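PDB 6QGI: VP5 from Halorubrum pleomorphic virus 2, which probably serves as the envelope protein through which this pleomorphic archaeal virus fuses with its host membrane. Local coordinates for residues Y105-T108 against V109-N112; V132-P135 against D136-K139; G282-Q285 against A286-D289; L320-A323 against S324-P327; E466-T469 against D470-I474. All coordinates share one frame; numbering follows the deposited sequence.

Contact 1: residues Y105-T108 against V109-N112; sequences YLTT and VQSN
Y105 and V109 meet one turn apart on the long alpha helix 91-133, whose i to i+4 spacing sets every pairing here. The tyrosine's chi1 of 163° puts CG beside the carbonyl carbon, and the ring lies where methyl CG2 of V109 can cover one face. This is a CH-pi contact, with V109 CG2 4.1 Å from the Y105 ring centroid and 3.7 Å from Y105 CE1. Y105 OH hydrogen-bonds to A19 O. On the next flank the Q110 chain starts beside its own backbone N and runs past the L106 carbonyl, Q110 CG to L106 O being 3.2 Å, before OE1 accepts from the backbone N of A172. Q110 N itself bonds to L106 O at 2.8 Å. N112 also passes its preceding-turn carbonyl, that of T108, but its amide is used on another part of the chain: ND2 reaches W18 O, and OD1 takes a bond from F23 N. T107 O is gripped twice by S111, whose OG folds back beside its backbone N: S111 N and S111 OG arrive from opposite faces of the carbonyl plane, S111 OG at 2.7 Å from T107 O.

Contact 2: residues V132-P135 against D136-K139; sequences VNHP and DIGK
Helix 91-133 runs out through V132 and N133; H134 is the first residue to leave helical angles, with psi at 128°, and the chain doubles back so that V132 CA comes within 5.6 Å of G138 CA. It then bends through P135 and D136 in the conformation of a type I turn, leaving H134 CA also 5.6 Å from I137 CA. Inside the bend a water bridges two carbonyls: it lies 2.7 Å from V132 O and also hydrogen-bonds I137 O. H134 ND1 accepts from D136 N at 3.1 Å, the donor tilted 17° from the ring plane, while NE2 on the far side is bonded to L35 O. That pairing suggests a neutral ring with its proton on NE2. Helix 91-133 ends here, with P135 just after the first non-helical residue, and the side chain-to-NH link across two residues resembles an Asx turn with an imidazole nitrogen in place of the oxygen. Methyl CD1 of I137 makes a CH-pi contact, 4.2 Å from the H134 ring centroid, over the face but displaced toward the rim, while the carboxylate of D136 stands near the rim, its plane 70° from the ring, with D136 OD2 3.6 Å from H134 CE1. I137 also packs on A37 and K41 of helix 37-60. Across the bend K139 stretches out fully extended and lays CE against methyl CG2 of V132, 3.7 Å away; NZ then hydrogen-bonds to L156 O and forms a salt bridge with D155.

Contact 3: residues G282-Q285 against A286-D289; sequences GMSQ and AIAD
Q285, the first residue of helix 285-292, touches A288 and D289 and buries more surface here than any other residue. Its chain leaves with CG anti to the backbone N and then bends at chi2 (46°), which turns the amide forward along the helix, toward D289. NE2 donates to D289 OD1 at 2.8 Å. The oxygen lies in the plane of the Q285 amide, yet the donor comes from above the carboxylate plane, 50° out of it, and the two side chains cross at about a right angle. The same glutamine amide nitrogen rests on A288, Q285 NE2 to A288 CB being 3.6 Å. Q285 O receives D289 N at 2.8 Å, so backbone and side chain each supply one bond between this pair. M283, just ahead of the helix, bends at chi3 (-89°) and lays CE against both I287 and A288, 3.5 Å from I287 CG2 and 3.7 Å from A288 CB. S284 takes the N-cap position, but its hydroxyl makes no capping bond and instead hydrogen-bonds with Q497 NE2, touching I287 CG2 in passing. On one flank Q285, A288 and D289 face helix 270-279, and D289 OD2 forms a salt bridge with R21; on others M283 and I287 meet Y493 of helix 476-496, and A286 and I287 lie on T436 of strand 434-439.

Contact 4: residues L320-A323 against S324-P327; sequences LTDA and SDGP
D322 and D325 are the ends of a type I beta turn, with A323 and S324 at its corners, that reverses the chain just after strand 312-320. Two hydrogen bonds cross it. D325 N closes the turn on D322 O at 3.1 Å, coming from above the carbonyl plane, 41° out of it. S324 N reaches D322 OD1 at 3.3 Å, which makes an Asx turn laid over the beta turn; here too the donor stands well off the carboxylate plane. A chi1 of -165° carries the D322 carboxylate away from its own backbone N to the carbonyl side, where OD1 can meet S324 N and also sits against S324 CB, 3.0 Å away.

Water completes the polar link. One molecule accepts from D322 N at 2.8 Å and hydrogen-bonds D325 OD2 at 2.9 Å, so it links the backbone N of the first turn residue to the carboxylate of the last.

Charge enters through the two aspartates, whose nearest oxygens, D322 OD2 and D325 OD1, are 4.4 Å apart. The D325 carboxylate is met by backbone NH groups, S340 N at OD1 and G341 N at OD2, which would be expected to ease this repulsion and which pin the turn to the neighbouring loop.

Apolar contact is slight and comes from L320, the end of the strand. Its side chain lies against G326 while also packing on F462 and V343. After the glycine the chain goes on through a cis peptide into P327. The leucine's touching branch is CD1, which lies 3.6 Å from G326 N.

Contact 5: residues E466-T469 against D470-I474; sequences EPHT and DSNYI
This is a local contact within the loop between strand 443-450 and helix 476-496, where the chain doubles back and a stacked ring pair and an asparagine amide bridge its two limbs. The rings of H468 and Y473 form an offset stack, centroids 4.0 Å apart and planes at 29°, with H468 CE1 over the tyrosine face toward its rim. Y473 has a positive phi (57°), a backbone twist that probably helps bring its side chain back over the preceding limb, and Y473 OH donates to E466 O at 2.6 Å. At the bend T469 OG1 forms an ST turn, accepting weakly from S471 N at 3.3 Å and, also weakly, from N472 N. The N472 amide links the two limbs: its CG is tucked between backbone N and carbonyl carbon (chi1 61°), pointing the amide back across the turn, so that OD1 takes T469 N at 2.7 Å while ND2 makes a weak bond to P467 O. The neighbouring helices clasp the loop. K78 on helix 66-86 donates to H468 ND1, T469 O and N472 O, W249 NE1 also bonds to N472 O, and W479 meets the Y473 ring edge-to-face.

Overall arrangement
The five contacts follow one another along the chain without touching. Contacts 1 and 2 share helix 91-133, yet their centres are 38 Å apart, contact 2 marking its end. Contact 3 lies about 8 Å from both contact 1 and contact 4, nearest atoms, and R21 links it to contact 1, with its backbone O weakly bonded to N112 and its side chain paired with D289. Contact 5, about 9 Å from contact 4 at the nearest atoms, returns to helices 66-86 and 225-253, which also pack against contact 1, and leads into helix 476-496, which contact 3 meets. Contacts 2 and 5 are farthest apart, 58 Å between centres. The glycan on N396 involves none of these segments.

Contact 1: residues Y105-T108 against V109-N112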
loop_
_atom_site.group_PDB
_atom_site.type_symbol
_atom_site.label_atom_id
_atom_site.label_comp_id
_atom_site.label_asym_id
_atom_site.label_seq_id
_atom_site.Cartn_x
_atom_site.Cartn_y
_atom_site.Cartn_z
ATOM N N TYR A 105 -4.071 -12.947 -16.703
ATOM C CA TYR A 105 -3.508 -12.476 -15.448
ATOM C C TYR A 105 -3.348 -10.941 -15.459
ATOM O O TYR A 105 -3.711 -10.295 -14.470
ATOM C CB TYR A 105 -2.173 -13.187 -15.145
ATOM C CG TYR A 105 -1.317 -12.494 -14.104
ATOM C CD1 TYR A 105 -1.786 -12.295 -12.807
ATOM C CD2 TYR A 105 -0.044 -12.035 -14.414
ATOM C CE1 TYR A 105 -1.010 -11.643 -11.853
ATOM C CE2 TYR A 105 0.745 -11.393 -13.464
ATOM C CZ TYR A 105 0.255 -11.192 -12.188
ATOM O OH TYR A 105 1.047 -10.568 -11.259
ATOM N N LEU A 106 -2.829 -10.364 -16.560
ATOM C CA LEU A 106 -2.627 -8.915 -16.655
ATOM C C LEU A 106 -3.956 -8.162 -16.774
ATOM O O LEU A 106 -3.996 -7.003 -16.370
ATOM C CB LEU A 106 -1.636 -8.515 -17.768
ATOM C CG LEU A 106 -0.192 -8.990 -17.485
ATOM C CD1 LEU A 106 0.680 -8.837 -18.642
ATOM C CD2 LEU A 106 0.435 -8.250 -16.347
ATOM N N THR A 107 -5.051 -8.825 -17.218
ATOM C CA THR A 107 -6.388 -8.213 -17.257
ATOM C C THR A 107 -6.859 -8.027 -15.813
ATOM O O THR A 107 -7.374 -6.964 -15.490
ATOM C CB THR A 107 -7.361 -9.045 -18.121
ATOM O OG1 THR A 107 -6.983 -8.859 -19.477
ATOM C CG2 THR A 107 -8.824 -8.630 -17.970
ATOM N N THR A 108 -6.618 -9.032 -14.945
ATOM C CA THR A 108 -6.981 -9.013 -13.525
ATOM C C THR A 108 -6.183 -7.923 -12.799
ATOM O O THR A 108 -6.719 -7.308 -11.886
ATOM C CB THR A 108 -6.785 -10.403 -12.899
ATOM O OG1 THR A 108 -7.501 -11.365 -13.675
ATOM C CG2 THR A 108 -7.268 -10.478 -11.464
ATOM N N VAL A 109 -4.933 -7.658 -13.225
ATOM C CA VAL A 109 -4.088 -6.617 -12.626
ATOM C C VAL A 109 -4.596 -5.253 -13.105
ATOM O O VAL A 109 -4.847 -4.388 -12.263
ATOM C CB VAL A 109 -2.568 -6.826 -12.896
ATOM C CG1 VAL A 109 -1.734 -5.669 -12.354
ATOM C CG2 VAL A 109 -2.086 -8.147 -12.307
ATOM N N GLN A 110 -4.780 -5.073 -14.436
ATOM C CA GLN A 110 -5.286 -3.824 -15.034
ATOM C C GLN A 110 -6.661 -3.446 -14.486
ATOM O O GLN A 110 -6.882 -2.279 -14.170
ATOM C CB GLN A 110 -5.386 -3.934 -16.557
ATOM C CG GLN A 110 -4.062 -3.967 -17.297
ATOM C CD GLN A 110 -4.251 -4.428 -18.721
ATOM O OE1 GLN A 110 -5.032 -5.344 -19.018
ATOM N NE2 GLN A 110 -3.529 -3.808 -19.636
ATOM N N SER A 111 -7.576 -4.434 -14.366
ATOM C CA SER A 111 -8.933 -4.234 -13.852
ATOM C C SER A 111 -8.911 -3.744 -12.423
ATOM O O SER A 111 -9.620 -2.796 -12.118
ATOM C CB SER A 111 -9.761 -5.512 -13.946
ATOM O OG SER A 111 -9.843 -5.944 -15.293
ATOM N N ASN A 112 -8.089 -4.361 -11.555
ATOM C CA ASN A 112 -7.980 -3.967 -10.148
ATOM C C ASN A 112 -7.479 -2.541 -10.014
ATOM O O ASN A 112 -8.025 -1.782 -9.216
ATOM C CB ASN A 112 -7.066 -4.916 -9.385
ATOM C CG ASN A 112 -7.666 -6.267 -9.115
ATOM O OD1 ASN A 112 -8.881 -6.434 -8.950
ATOM N ND2 ASN A 112 -6.819 -7.273 -9.076
#

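Contact 2: residues V132-P135 against D136-K139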
loop_
_atom_site.group_PDB
_atom_site.type_symbol
_atom_site.label_atom_id
_atom_site.label_comp_id
_atom_site.label_asym_id
_atom_site.label_seq_id
_atom_site.Cartn_x
_atom_site.Cartn_y
_atom_site.Cartn_z
ATOM N N VAL A 132 -22.440 20.808 -4.346
ATOM C CA VAL A 132 -23.345 21.657 -5.138
ATOM C C VAL A 132 -24.729 21.748 -4.455
ATOM O O VAL A 132 -25.236 22.858 -4.271
ATOM C CB VAL A 132 -23.452 21.178 -6.617
ATOM C CG1 VAL A 132 -24.635 21.818 -7.344
ATOM C CG2 VAL A 132 -22.160 21.455 -7.375
ATOM N N ASN A 133 -25.302 20.592 -4.039
ATOM C CA ASN A 133 -26.614 20.512 -3.387
ATOM C C ASN A 133 -26.656 21.229 -2.035
ATOM O O ASN A 133 -27.732 21.709 -1.661
ATOM C CB ASN A 133 -27.072 19.067 -3.223
ATOM C CG ASN A 133 -27.588 18.458 -4.500
ATOM O OD1 ASN A 133 -28.454 19.016 -5.186
ATOM N ND2 ASN A 133 -27.072 17.291 -4.849
ATOM N N HIS A 134 -25.504 21.317 -1.313
ATOM C CA HIS A 134 -25.442 22.037 -0.032
ATOM C C HIS A 134 -25.751 23.519 -0.268
ATOM O O HIS A 134 -25.157 24.147 -1.155
ATOM C CB HIS A 134 -24.097 21.870 0.691
ATOM C CG HIS A 134 -24.164 22.205 2.150
ATOM N ND1 HIS A 134 -24.227 23.515 2.589
ATOM C CD2 HIS A 134 -24.182 21.384 3.226
ATOM C CE1 HIS A 134 -24.294 23.451 3.908
ATOM N NE2 HIS A 134 -24.265 22.190 4.338
ATOM N N PRO A 135 -26.717 24.069 0.498
ATOM C CA PRO A 135 -27.139 25.460 0.274
ATOM C C PRO A 135 -26.108 26.535 0.635
ATOM O O PRO A 135 -26.161 27.632 0.070
ATOM C CB PRO A 135 -28.364 25.592 1.183
ATOM C CG PRO A 135 -28.176 24.571 2.244
ATOM C CD PRO A 135 -27.529 23.423 1.552
ATOM N N ASP A 136 -25.199 26.244 1.578
ATOM C CA ASP A 136 -24.242 27.231 2.065
ATOM C C ASP A 136 -22.844 27.076 1.482
ATOM O O ASP A 136 -21.991 27.930 1.737
ATOM C CB ASP A 136 -24.160 27.167 3.603
ATOM C CG ASP A 136 -25.498 27.140 4.329
ATOM O OD1 ASP A 136 -26.437 27.840 3.878
ATOM O OD2 ASP A 136 -25.605 26.426 5.348
ATOM N N ILE A 137 -22.593 26.006 0.712
ATOM C CA ILE A 137 -21.257 25.713 0.193
ATOM C C ILE A 137 -21.258 25.421 -1.310
ATOM O O ILE A 137 -22.194 24.823 -1.839
ATOM C CB ILE A 137 -20.687 24.510 1.013
ATOM C CG1 ILE A 137 -20.395 24.942 2.456
ATOM C CG2 ILE A 137 -19.443 23.845 0.388
ATOM C CD1 ILE A 137 -20.203 23.857 3.312
ATOM N N GLY A 138 -20.176 25.851 -1.953
ATOM C CA GLY A 138 -19.845 25.617 -3.353
ATOM C C GLY A 138 -18.529 24.872 -3.444
ATOM O O GLY A 138 -17.857 24.679 -2.425
ATOM N N LYS A 139 -18.148 24.435 -4.653
ATOM C CA LYS A 139 -16.920 23.666 -4.886
ATOM C C LYS A 139 -15.655 24.400 -4.411
ATOM O O LYS A 139 -14.753 23.755 -3.879
ATOM C CB LYS A 139 -16.786 23.275 -6.362
ATOM C CG LYS A 139 -17.785 22.206 -6.790
ATOM C CD LYS A 139 -17.607 21.804 -8.242
ATOM C CE LYS A 139 -18.725 20.905 -8.690
ATOM N NZ LYS A 139 -18.698 20.681 -10.155
HETATM O O HOH W 1 -24.294 25.283 -3.485
#

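Contact 3: residues G282-Q285 against A286-D289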
loop_
_atom_site.group_PDB
_atom_site.type_symbol
_atom_site.label_atom_id
_atom_site.label_comp_id
_atom_site.label_asym_id
_atom_site.label_seq_id
_atom_site.Cartn_x
_atom_site.Cartn_y
_atom_site.Cartn_z
ATOM N N GLY A 282 -4.682 -17.165 8.808
ATOM C CA GLY A 282 -3.320 -17.589 9.120
ATOM C C GLY A 282 -2.367 -16.421 9.244
ATOM O O GLY A 282 -2.582 -15.526 10.067
ATOM N N MET A 283 -1.308 -16.420 8.423
ATOM C CA MET A 283 -0.326 -15.340 8.437
ATOM C C MET A 283 -0.873 -14.104 7.705
ATOM O O MET A 283 -1.768 -14.226 6.857
ATOM C CB MET A 283 1.033 -15.787 7.849
ATOM C CG MET A 283 0.989 -16.195 6.384
ATOM S SD MET A 283 2.633 -16.520 5.697
ATOM C CE MET A 283 3.049 -14.962 5.140
ATOM N N SER A 284 -0.331 -12.920 8.052
ATOM C CA SER A 284 -0.670 -11.635 7.445
ATOM C C SER A 284 -0.473 -11.733 5.922
ATOM O O SER A 284 0.560 -12.223 5.458
ATOM C CB SER A 284 0.173 -10.526 8.064
ATOM O OG SER A 284 1.560 -10.806 7.970
ATOM N N GLN A 285 -1.514 -11.347 5.163
ATOM C CA GLN A 285 -1.620 -11.492 3.712
ATOM C C GLN A 285 -0.632 -10.667 2.877
ATOM O O GLN A 285 -0.174 -11.172 1.851
ATOM C CB GLN A 285 -3.051 -11.181 3.252
ATOM C CG GLN A 285 -3.451 -11.846 1.930
ATOM C CD GLN A 285 -3.067 -13.304 1.845
ATOM O OE1 GLN A 285 -3.453 -14.128 2.680
ATOM N NE2 GLN A 285 -2.283 -13.647 0.835
ATOM N N ALA A 286 -0.333 -9.416 3.264
ATOM C CA ALA A 286 0.568 -8.566 2.478
ATOM C C ALA A 286 1.971 -9.188 2.313
ATOM O O ALA A 286 2.511 -9.132 1.205
ATOM C CB ALA A 286 0.664 -7.178 3.085
ATOM N N ILE A 287 2.532 -9.830 3.369
ATOM C CA ILE A 287 3.851 -10.466 3.232
ATOM C C ILE A 287 3.719 -11.750 2.372
ATOM O O ILE A 287 4.581 -11.981 1.524
ATOM C CB ILE A 287 4.617 -10.691 4.572
ATOM C CG1 ILE A 287 6.059 -11.237 4.346
ATOM C CG2 ILE A 287 3.843 -11.552 5.567
ATOM C CD1 ILE A 287 6.997 -10.376 3.472
ATOM N N ALA A 288 2.607 -12.509 2.521
ATOM C CA ALA A 288 2.319 -13.694 1.704
ATOM C C ALA A 288 2.281 -13.308 0.218
ATOM O O ALA A 288 2.885 -13.985 -0.607
ATOM C CB ALA A 288 0.997 -14.318 2.130
ATOM N N ASP A 289 1.641 -12.166 -0.088
ATOM C CA ASP A 289 1.519 -11.590 -1.422
ATOM C C ASP A 289 2.868 -11.033 -1.915
ATOM O O ASP A 289 3.190 -11.202 -3.093
ATOM C CB ASP A 289 0.431 -10.496 -1.435
ATOM C CG ASP A 289 -1.003 -10.986 -1.244
ATOM O OD1 ASP A 289 -1.241 -12.215 -1.373
ATOM O OD2 ASP A 289 -1.885 -10.145 -0.960
#

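Contact 4: residues L320-A323 against S324-P327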
loop_
_atom_site.group_PDB
_atom_site.type_symbol
_atom_site.label_atom_id
_atom_site.label_comp_id
_atom_site.label_asym_id
_atom_site.label_seq_id
_atom_site.Cartn_x
_atom_site.Cartn_y
_atom_site.Cartn_z
ATOM N N LEU A 320 12.745 -5.813 0.651
ATOM C CA LEU A 320 13.239 -4.747 -0.211
ATOM C C LEU A 320 12.862 -5.036 -1.638
ATOM O O LEU A 320 13.088 -6.157 -2.094
ATOM C CB LEU A 320 14.771 -4.617 -0.097
ATOM C CG LEU A 320 15.397 -4.106 1.210
ATOM C CD1 LEU A 320 16.867 -3.893 1.020
ATOM C CD2 LEU A 320 14.852 -2.765 1.619
ATOM N N THR A 321 12.294 -4.039 -2.349
ATOM C CA THR A 321 11.947 -4.189 -3.769
ATOM C C THR A 321 13.258 -4.253 -4.566
ATOM O O THR A 321 13.372 -5.011 -5.532
ATOM C CB THR A 321 11.040 -3.053 -4.256
ATOM O OG1 THR A 321 11.756 -1.829 -4.168
ATOM C CG2 THR A 321 9.731 -2.960 -3.489
ATOM N N ASP A 322 14.250 -3.465 -4.122
ATOM C CA ASP A 322 15.582 -3.391 -4.699
ATOM C C ASP A 322 16.618 -3.663 -3.602
ATOM O O ASP A 322 16.929 -2.768 -2.808
ATOM C CB ASP A 322 15.794 -2.011 -5.350
ATOM C CG ASP A 322 16.978 -1.906 -6.286
ATOM O OD1 ASP A 322 17.807 -2.844 -6.310
ATOM O OD2 ASP A 322 17.073 -0.891 -7.003
ATOM N N ALA A 323 17.149 -4.902 -3.559
ATOM C CA ALA A 323 18.133 -5.330 -2.558
ATOM C C ALA A 323 19.454 -4.541 -2.658
ATOM O O ALA A 323 20.335 -4.722 -1.816
ATOM C CB ALA A 323 18.390 -6.819 -2.687
ATOM N N SER A 324 19.571 -3.652 -3.681
ATOM C CA SER A 324 20.701 -2.747 -3.945
ATOM C C SER A 324 20.795 -1.697 -2.846
ATOM O O SER A 324 21.880 -1.208 -2.539
ATOM C CB SER A 324 20.536 -2.078 -5.303
ATOM O OG SER A 324 21.617 -1.220 -5.615
ATOM N N ASP A 325 19.646 -1.367 -2.239
ATOM C CA ASP A 325 19.537 -0.471 -1.088
ATOM C C ASP A 325 20.188 -1.162 0.101
ATOM O O ASP A 325 20.867 -0.517 0.906
ATOM C CB ASP A 325 18.062 -0.141 -0.808
ATOM C CG ASP A 325 17.292 0.444 -1.980
ATOM O OD1 ASP A 325 17.926 0.811 -2.985
ATOM O OD2 ASP A 325 16.054 0.536 -1.889
ATOM N N GLY A 326 20.019 -2.481 0.153
ATOM C CA GLY A 326 20.616 -3.333 1.164
ATOM C C GLY A 326 22.068 -3.663 0.866
ATOM O O GLY A 326 22.609 -3.255 -0.165
ATOM N N PRO A 327 22.735 -4.414 1.761
ATOM C CA PRO A 327 22.198 -4.980 3.003
ATOM C C PRO A 327 22.137 -3.972 4.146
ATOM O O PRO A 327 23.113 -3.278 4.424
ATOM C CB PRO A 327 23.176 -6.120 3.314
ATOM C CG PRO A 327 24.480 -5.664 2.744
ATOM C CD PRO A 327 24.140 -4.808 1.544
HETATM O O HOH W 2 14.120 -1.553 -2.067
#

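Contact 5: residues E466-T469 against D470-I474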
loop_
_atom_site.group_PDB
_atom_site.type_symbol
_atom_site.label_atom_id
_atom_site.label_comp_id
_atom_site.label_asym_id
_atom_site.label_seq_id
_atom_site.Cartn_x
_atom_site.Cartn_y
_atom_site.Cartn_z
ATOM N N GLU A 466 15.104 -16.777 -8.602
ATOM C CA GLU A 466 15.664 -16.240 -9.841
ATOM C C GLU A 466 14.536 -15.635 -10.688
ATOM O O GLU A 466 13.516 -16.288 -10.892
ATOM C CB GLU A 466 16.409 -17.332 -10.607
ATOM C CG GLU A 466 17.187 -16.814 -11.802
ATOM C CD GLU A 466 18.037 -17.855 -12.501
ATOM O OE1 GLU A 466 18.882 -18.490 -11.830
ATOM O OE2 GLU A 466 17.867 -18.024 -13.730
ATOM N N PRO A 467 14.634 -14.366 -11.116
ATOM C CA PRO A 467 13.536 -13.779 -11.893
ATOM C C PRO A 467 13.489 -14.387 -13.284
ATOM O O PRO A 467 14.511 -14.855 -13.765
ATOM C CB PRO A 467 13.887 -12.287 -11.925
ATOM C CG PRO A 467 14.985 -12.116 -10.912
ATOM C CD PRO A 467 15.723 -13.393 -10.955
ATOM N N HIS A 468 12.308 -14.412 -13.904
ATOM C CA HIS A 468 12.114 -14.970 -15.233
ATOM C C HIS A 468 12.632 -14.054 -16.325
ATOM O O HIS A 468 12.604 -12.827 -16.203
ATOM C CB HIS A 468 10.638 -15.253 -15.483
ATOM C CG HIS A 468 10.109 -16.453 -14.776
ATOM N ND1 HIS A 468 10.118 -17.697 -15.366
ATOM C CD2 HIS A 468 9.486 -16.542 -13.582
ATOM C CE1 HIS A 468 9.535 -18.510 -14.503
ATOM N NE2 HIS A 468 9.152 -17.862 -13.407
ATOM N N THR A 469 13.082 -14.679 -17.409
ATOM C CA THR A 469 13.623 -14.100 -18.635
ATOM C C THR A 469 13.114 -14.971 -19.774
ATOM O O THR A 469 12.491 -16.005 -19.523
ATOM C CB THR A 469 15.182 -14.052 -18.592
ATOM O OG1 THR A 469 15.726 -15.359 -18.778
ATOM C CG2 THR A 469 15.747 -13.396 -17.334
ATOM N N ASP A 470 13.383 -14.581 -21.021
ATOM C CA ASP A 470 12.972 -15.382 -22.169
ATOM C C ASP A 470 13.827 -16.652 -22.332
ATOM O O ASP A 470 13.431 -17.536 -23.077
ATOM C CB ASP A 470 12.991 -14.548 -23.469
ATOM C CG ASP A 470 14.128 -13.546 -23.635
ATOM O OD1 ASP A 470 15.179 -13.719 -22.978
ATOM O OD2 ASP A 470 13.972 -12.602 -24.446
ATOM N N SER A 471 14.999 -16.744 -21.697
ATOM C CA SER A 471 15.835 -17.944 -21.851
ATOM C C SER A 471 15.901 -18.831 -20.585
ATOM O O SER A 471 16.472 -19.920 -20.659
ATOM C CB SER A 471 17.245 -17.556 -22.285
ATOM O OG SER A 471 17.862 -16.700 -21.339
ATOM N N ASN A 472 15.316 -18.403 -19.446
ATOM C CA ASN A 472 15.413 -19.205 -18.221
ATOM C C ASN A 472 14.165 -20.087 -17.953
ATOM O O ASN A 472 13.193 -20.037 -18.709
ATOM C CB ASN A 472 15.720 -18.322 -17.004
ATOM C CG ASN A 472 14.714 -17.273 -16.679
ATOM O OD1 ASN A 472 13.601 -17.272 -17.179
ATOM N ND2 ASN A 472 15.119 -16.365 -15.840
ATOM N N TYR A 473 14.230 -20.909 -16.865
ATOM C CA TYR A 473 13.218 -21.876 -16.394
ATOM C C TYR A 473 12.892 -22.872 -17.512
ATOM O O TYR A 473 11.735 -23.092 -17.884
ATOM C CB TYR A 473 11.980 -21.160 -15.831
ATOM C CG TYR A 473 12.256 -20.519 -14.491
ATOM C CD1 TYR A 473 12.085 -21.233 -13.309
ATOM C CD2 TYR A 473 12.736 -19.216 -14.400
ATOM C CE1 TYR A 473 12.375 -20.663 -12.073
ATOM C CE2 TYR A 473 12.979 -18.617 -13.165
ATOM C CZ TYR A 473 12.806 -19.351 -12.004
ATOM O OH TYR A 473 13.074 -18.812 -10.778
ATOM N N ILE A 474 13.968 -23.473 -18.042
ATOM C CA ILE A 474 13.959 -24.449 -19.125
ATOM C C ILE A 474 14.422 -25.814 -18.589
ATOM O O ILE A 474 14.523 -26.774 -19.357
ATOM C CB ILE A 474 14.824 -23.947 -20.319
ATOM C CG1 ILE A 474 16.318 -23.762 -19.920
ATOM C CG2 ILE A 474 14.234 -22.652 -20.902
ATOM C CD1 ILE A 474 17.329 -23.720 -21.096
#